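Local coordinates for ferredoxin (Thermus aquaticus, PDB 1H98), which carries electrons in a wide variety of metabolic reactions, using one [3Fe-4S] and one [4Fe-4S] cluster, at residues I4-I9 / E62-Y67; Q31-P36 / R72-L77. All blocks are in the same frame, centred on the assembly; numbering follows the deposited sequence.

Contact 1. Residues I4-I9 / E62-Y67; sequences ICEPCI and EQWKSY. Unlike the reference sequence in segment 4-9: E6 (reference Gln). With F3S (Fe3-s4 cluster), chain C.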
# COMPACT_ATOMS: atom_id res chain seq x y z
N ILE A 4 -1.41 1.76 0.28
CA ILE A 4 -0.46 2.40 -0.63
C ILE A 4 -1.19 3.58 -1.27
O ILE A 4 -2.23 3.41 -1.93
CB ILE A 4 0.07 1.42 -1.72
CG1 ILE A 4 0.92 0.32 -1.08
CG2 ILE A 4 0.87 2.19 -2.77
CD1 ILE A 4 1.47 -0.70 -2.05
N CYS A 5 -0.66 4.77 -1.06
CA CYS A 5 -1.28 5.98 -1.58
C CYS A 5 -0.68 6.52 -2.88
O CYS A 5 0.16 5.87 -3.52
CB CYS A 5 -1.33 7.04 -0.48
SG CYS A 5 -2.20 6.48 1.02
N GLU A 6 -1.09 7.73 -3.23
CA GLU A 6 -0.68 8.42 -4.45
C GLU A 6 0.76 8.39 -4.95
O GLU A 6 0.99 8.13 -6.14
CB GLU A 6 -1.17 9.86 -4.39
CG GLU A 6 -0.98 10.63 -5.68
CD GLU A 6 -1.85 11.86 -5.72
OE1 GLU A 6 -3.10 11.72 -5.74
OE2 GLU A 6 -1.28 12.98 -5.74
N PRO A 7 1.75 8.63 -4.08
CA PRO A 7 3.16 8.63 -4.51
C PRO A 7 3.66 7.41 -5.31
O PRO A 7 4.64 7.52 -6.06
CB PRO A 7 3.92 8.80 -3.19
CG PRO A 7 2.97 9.60 -2.37
CD PRO A 7 1.67 8.91 -2.64
N CYS A 8 3.01 6.26 -5.14
CA CYS A 8 3.41 5.04 -5.83
C CYS A 8 3.17 5.13 -7.33
O CYS A 8 3.91 4.54 -8.12
CB CYS A 8 2.64 3.83 -5.27
SG CYS A 8 3.16 2.21 -5.94
N ILE A 9 2.14 5.88 -7.72
CA ILE A 9 1.79 6.04 -9.13
C ILE A 9 2.93 6.68 -9.90
O ILE A 9 3.44 7.73 -9.53
CB ILE A 9 0.51 6.88 -9.28
CG1 ILE A 9 -0.65 6.21 -8.53
CG2 ILE A 9 0.15 7.03 -10.76
CD1 ILE A 9 -1.94 7.00 -8.56
N GLU A 62 -5.68 13.07 4.99
CA GLU A 62 -7.04 13.45 4.63
C GLU A 62 -7.23 13.57 3.13
O GLU A 62 -8.25 13.15 2.58
CB GLU A 62 -7.41 14.77 5.31
CG GLU A 62 -8.91 14.96 5.55
N GLN A 63 -6.22 14.09 2.45
CA GLN A 63 -6.27 14.29 1.01
C GLN A 63 -6.18 12.99 0.21
O GLN A 63 -6.60 12.94 -0.95
CB GLN A 63 -5.16 15.24 0.58
CG GLN A 63 -5.22 16.62 1.24
CD GLN A 63 -4.72 16.62 2.69
OE1 GLN A 63 -4.13 15.65 3.17
NE2 GLN A 63 -4.96 17.73 3.38
N TRP A 64 -5.66 11.94 0.84
CA TRP A 64 -5.52 10.65 0.17
C TRP A 64 -6.45 9.55 0.66
O TRP A 64 -6.25 8.38 0.34
CB TRP A 64 -4.06 10.18 0.26
CG TRP A 64 -3.11 11.00 -0.56
CD1 TRP A 64 -3.43 11.80 -1.62
CD2 TRP A 64 -1.70 11.10 -0.39
NE1 TRP A 64 -2.30 12.40 -2.12
CE2 TRP A 64 -1.22 11.99 -1.38
CE3 TRP A 64 -0.78 10.53 0.51
CZ2 TRP A 64 0.14 12.33 -1.49
CZ3 TRP A 64 0.56 10.87 0.40
CH2 TRP A 64 1.00 11.76 -0.60
N LYS A 65 -7.52 9.92 1.37
CA LYS A 65 -8.47 8.94 1.91
C LYS A 65 -9.05 8.02 0.84
O LYS A 65 -9.36 6.87 1.11
CB LYS A 65 -9.61 9.64 2.64
CG LYS A 65 -9.16 10.51 3.81
CD LYS A 65 -8.92 9.72 5.08
CE LYS A 65 -10.24 9.44 5.78
NZ LYS A 65 -10.09 8.80 7.12
N SER A 66 -9.19 8.54 -0.38
CA SER A 66 -9.74 7.76 -1.49
C SER A 66 -8.91 6.51 -1.81
O SER A 66 -9.42 5.55 -2.39
CB SER A 66 -9.87 8.62 -2.74
OG SER A 66 -8.59 9.03 -3.21
N TYR A 67 -7.63 6.52 -1.44
CA TYR A 67 -6.77 5.38 -1.70
C TYR A 67 -7.10 4.15 -0.86
O TYR A 67 -6.74 3.03 -1.24
CB TYR A 67 -5.30 5.78 -1.59
CG TYR A 67 -4.85 6.59 -2.78
CD1 TYR A 67 -4.96 7.98 -2.79
CD2 TYR A 67 -4.40 5.96 -3.95
CE1 TYR A 67 -4.63 8.72 -3.91
CE2 TYR A 67 -4.07 6.69 -5.08
CZ TYR A 67 -4.19 8.07 -5.06
OH TYR A 67 -3.89 8.81 -6.17
FE1 F3S C . 6.08 -0.16 -2.97
FE3 F3S C . 4.92 1.70 -4.70
FE4 F3S C . 6.71 2.50 -2.75
S1 F3S C . 5.70 -0.40 -5.24
S2 F3S C . 8.17 0.71 -2.63
S3 F3S C . 4.61 1.55 -2.38
S4 F3S C . 6.64 3.21 -4.93
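C5 and Y67 bring the two backbones to 5.5 Å between their CA atoms, where the turn after strand 2-4, with its 3-10 segment 6-8, meets the chain leading into helix 66-74. Two aromatic rings carry the contact. One face of the W64 indole takes E6 CB 3.8 Å from the five-membered ring centroid and P7 CD over the six-membered ring, both as CH-pi contacts, while P7 CG reaches W64 CH2 at 3.4 Å. C5 CB touches W64 CE3. A glycine in place of W64 would probably leave E6 CB and P7 without the surface they rest on and open a gap beside C5. The turn itself belongs to the cluster-binding part of this seven-iron ferredoxin: C8 SG binds an iron of the [3Fe-4S] cluster, F3S FE3, at 2.2 Å, and I4 CG2 packs on a cluster sulfur. The Y67 ring lies against the backbone of the same turn, with E6 N over its centre. E6 CG stands anti to the backbone N (chi1 -172°), and the extended chain beyond it brings OE1 to 3.0 Å from Y67 OH, the two flat groups turned 72° apart. I9 CD1 meets the Y67 ring at its edge.

Contact 2. Residues Q31-P36 / R72-L77; sequences QFYIHP and RKLAGL. With F3S (Fe3-s4 cluster), chain C; SF4 (iron/sulfur cluster), chain B.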
# COMPACT_ATOMS: atom_id res chain seq x y z
N GLN A 31 -0.28 1.32 -9.91
CA GLN A 31 0.38 1.32 -8.61
C GLN A 31 0.25 -0.07 -8.00
O GLN A 31 -0.52 -0.90 -8.50
CB GLN A 31 -0.28 2.34 -7.66
CG GLN A 31 -1.73 2.01 -7.29
CD GLN A 31 -2.27 2.87 -6.14
OE1 GLN A 31 -2.92 3.89 -6.36
NE2 GLN A 31 -2.00 2.45 -4.92
N PHE A 32 1.04 -0.34 -6.97
CA PHE A 32 0.92 -1.61 -6.26
C PHE A 32 -0.13 -1.34 -5.18
O PHE A 32 -0.46 -0.18 -4.92
CB PHE A 32 2.26 -2.03 -5.65
CG PHE A 32 3.07 -2.93 -6.54
CD1 PHE A 32 3.62 -2.45 -7.72
CD2 PHE A 32 3.24 -4.27 -6.21
CE1 PHE A 32 4.33 -3.31 -8.58
CE2 PHE A 32 3.94 -5.13 -7.07
CZ PHE A 32 4.48 -4.64 -8.25
N TYR A 33 -0.70 -2.38 -4.61
CA TYR A 33 -1.71 -2.19 -3.57
C TYR A 33 -1.51 -3.24 -2.50
O TYR A 33 -0.87 -4.27 -2.74
CB TYR A 33 -3.12 -2.28 -4.16
CG TYR A 33 -3.50 -3.66 -4.65
CD1 TYR A 33 -4.15 -4.56 -3.81
CD2 TYR A 33 -3.20 -4.06 -5.96
CE1 TYR A 33 -4.48 -5.83 -4.25
CE2 TYR A 33 -3.54 -5.33 -6.40
CZ TYR A 33 -4.18 -6.21 -5.55
OH TYR A 33 -4.51 -7.47 -5.99
N ILE A 34 -2.04 -2.96 -1.32
CA ILE A 34 -1.96 -3.87 -0.19
C ILE A 34 -3.31 -4.54 0.01
O ILE A 34 -4.34 -3.87 0.10
CB ILE A 34 -1.54 -3.11 1.11
CG1 ILE A 34 -0.07 -2.69 1.02
CG2 ILE A 34 -1.77 -3.98 2.34
CD1 ILE A 34 0.38 -1.74 2.11
N HIS A 35 -3.33 -5.88 0.04
CA HIS A 35 -4.58 -6.59 0.25
C HIS A 35 -4.95 -6.43 1.73
O HIS A 35 -4.29 -6.98 2.61
CB HIS A 35 -4.44 -8.05 -0.13
CG HIS A 35 -5.76 -8.76 -0.23
ND1 HIS A 35 -6.19 -9.36 -1.39
CD2 HIS A 35 -6.74 -8.94 0.68
CE1 HIS A 35 -7.39 -9.88 -1.19
NE2 HIS A 35 -7.75 -9.64 0.06
N PRO A 36 -6.06 -5.74 2.01
CA PRO A 36 -6.58 -5.46 3.36
C PRO A 36 -6.83 -6.67 4.25
O PRO A 36 -6.57 -6.60 5.45
CB PRO A 36 -7.90 -4.72 3.08
CG PRO A 36 -7.70 -4.15 1.71
CD PRO A 36 -7.01 -5.27 0.99
N ARG A 72 -8.79 -1.42 -1.74
CA ARG A 72 -9.84 -2.42 -1.54
C ARG A 72 -10.39 -2.93 -2.87
O ARG A 72 -10.54 -4.13 -3.07
CB ARG A 72 -10.99 -1.87 -0.67
CG ARG A 72 -10.66 -1.77 0.82
CD ARG A 72 -11.81 -1.15 1.63
NE ARG A 72 -13.06 -1.87 1.42
CZ ARG A 72 -13.43 -2.96 2.10
NH1 ARG A 72 -12.65 -3.46 3.04
NH2 ARG A 72 -14.56 -3.58 1.78
N LYS A 73 -10.69 -2.01 -3.79
CA LYS A 73 -11.22 -2.40 -5.10
C LYS A 73 -10.21 -3.21 -5.89
O LYS A 73 -10.58 -4.17 -6.57
CB LYS A 73 -11.66 -1.18 -5.91
CG LYS A 73 -13.03 -0.61 -5.52
CD LYS A 73 -13.34 0.63 -6.36
N LEU A 74 -8.95 -2.81 -5.83
CA LEU A 74 -7.90 -3.53 -6.53
C LEU A 74 -7.79 -4.95 -5.96
O LEU A 74 -7.52 -5.90 -6.70
CB LEU A 74 -6.56 -2.79 -6.42
CG LEU A 74 -6.45 -1.47 -7.21
CD1 LEU A 74 -5.13 -0.79 -6.92
CD2 LEU A 74 -6.58 -1.73 -8.69
N ALA A 75 -8.02 -5.09 -4.66
CA ALA A 75 -7.97 -6.40 -4.01
C ALA A 75 -9.21 -7.23 -4.35
O ALA A 75 -9.28 -8.41 -4.00
CB ALA A 75 -7.83 -6.24 -2.51
N GLY A 76 -10.17 -6.61 -5.02
CA GLY A 76 -11.40 -7.29 -5.42
C GLY A 76 -12.45 -7.33 -4.34
O GLY A 76 -13.34 -8.18 -4.38
N LEU A 77 -12.35 -6.43 -3.36
CA LEU A 77 -13.31 -6.37 -2.26
C LEU A 77 -14.42 -5.35 -2.53
O LEU A 77 -14.38 -4.69 -3.60
CB LEU A 77 -12.59 -6.02 -0.96
CG LEU A 77 -11.44 -6.92 -0.49
CD1 LEU A 77 -10.78 -6.31 0.74
CD2 LEU A 77 -11.94 -8.32 -0.18
OXT LEU A 77 -15.30 -5.18 -1.66
FE1 F3S C . 6.08 -0.16 -2.97
FE3 F3S C . 4.92 1.70 -4.70
FE4 F3S C . 6.71 2.50 -2.75
S1 F3S C . 5.70 -0.40 -5.24
S2 F3S C . 8.17 0.71 -2.63
S3 F3S C . 4.61 1.55 -2.38
S4 F3S C . 6.64 3.21 -4.93
FE1 SF4 B . 0.94 -5.21 5.81
FE2 SF4 B . 3.06 -6.45 4.52
FE3 SF4 B . 3.18 -3.75 5.10
FE4 SF4 B . 3.36 -5.64 7.10
S1 SF4 B . 4.88 -5.31 5.37
S2 SF4 B . 2.06 -3.66 7.11
S3 SF4 B . 1.90 -7.25 6.36
S4 SF4 B . 1.67 -4.80 3.65
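Y33 and L74 meet where strand 32-34 runs past the end of helix 66-74, and the tyrosine can be followed outward from the strand. Its CB touches L74 CD1 at 3.7 Å. CG and CD2 both lie against L74 CB, which sits over one face of the ring as a CH-pi contact, 3.7 Å from the Y33 centroid and 16° off the normal. Across the ring from CD2, CE1 approaches A75 CA at 3.5 Å, and CZ comes near the L74 carbonyl oxygen; OH, at the tip, is 3.5 Å from that same L74 O. With chi1 at 68°, Y33 CG stands between the backbone N and the carbonyl carbon, a placement that lays the ring along the helix end. This end is a Schellman motif: G76 has positive phi, G76 N bonds to K73 O and L77 N to R72 O. The strand, part of the two-stranded antiparallel sheet with 25-27, turns its other side to the clusters, F32 CB packing on F3S S1 and I34 CD1 on SF4 S4. A75 CB covers one face of the H35 imidazole, 3.9 Å from its centroid, and also touches P36 CD. L77 CD1 reaches P36 CG at 3.9 Å, and R72 CG reaches P36 CG from the helix.

The centres of contacts 1 and 2 lie 12 Å apart, and the segments alternate along the chain: 4-9, 31-36, 62-67, 72-77. Both use helix 66-74, contact 1 at its beginning and contact 2 at its end, so this one C-terminal helix packs against residues of both ferredoxin-type repeats, 4-9 in the first and 31-36 in the second. Q31 joins them: its NE2 probably hydrogen-bonds I4 O at 3.1 Å and its OE1 bonds to K70. N71, also on the helix, bonds through ND2 to I4 O and through OD1 to I34 N. Both contacts touch the [3Fe-4S] cluster, and contact 2 also reaches the [4Fe-4S] cluster through I34.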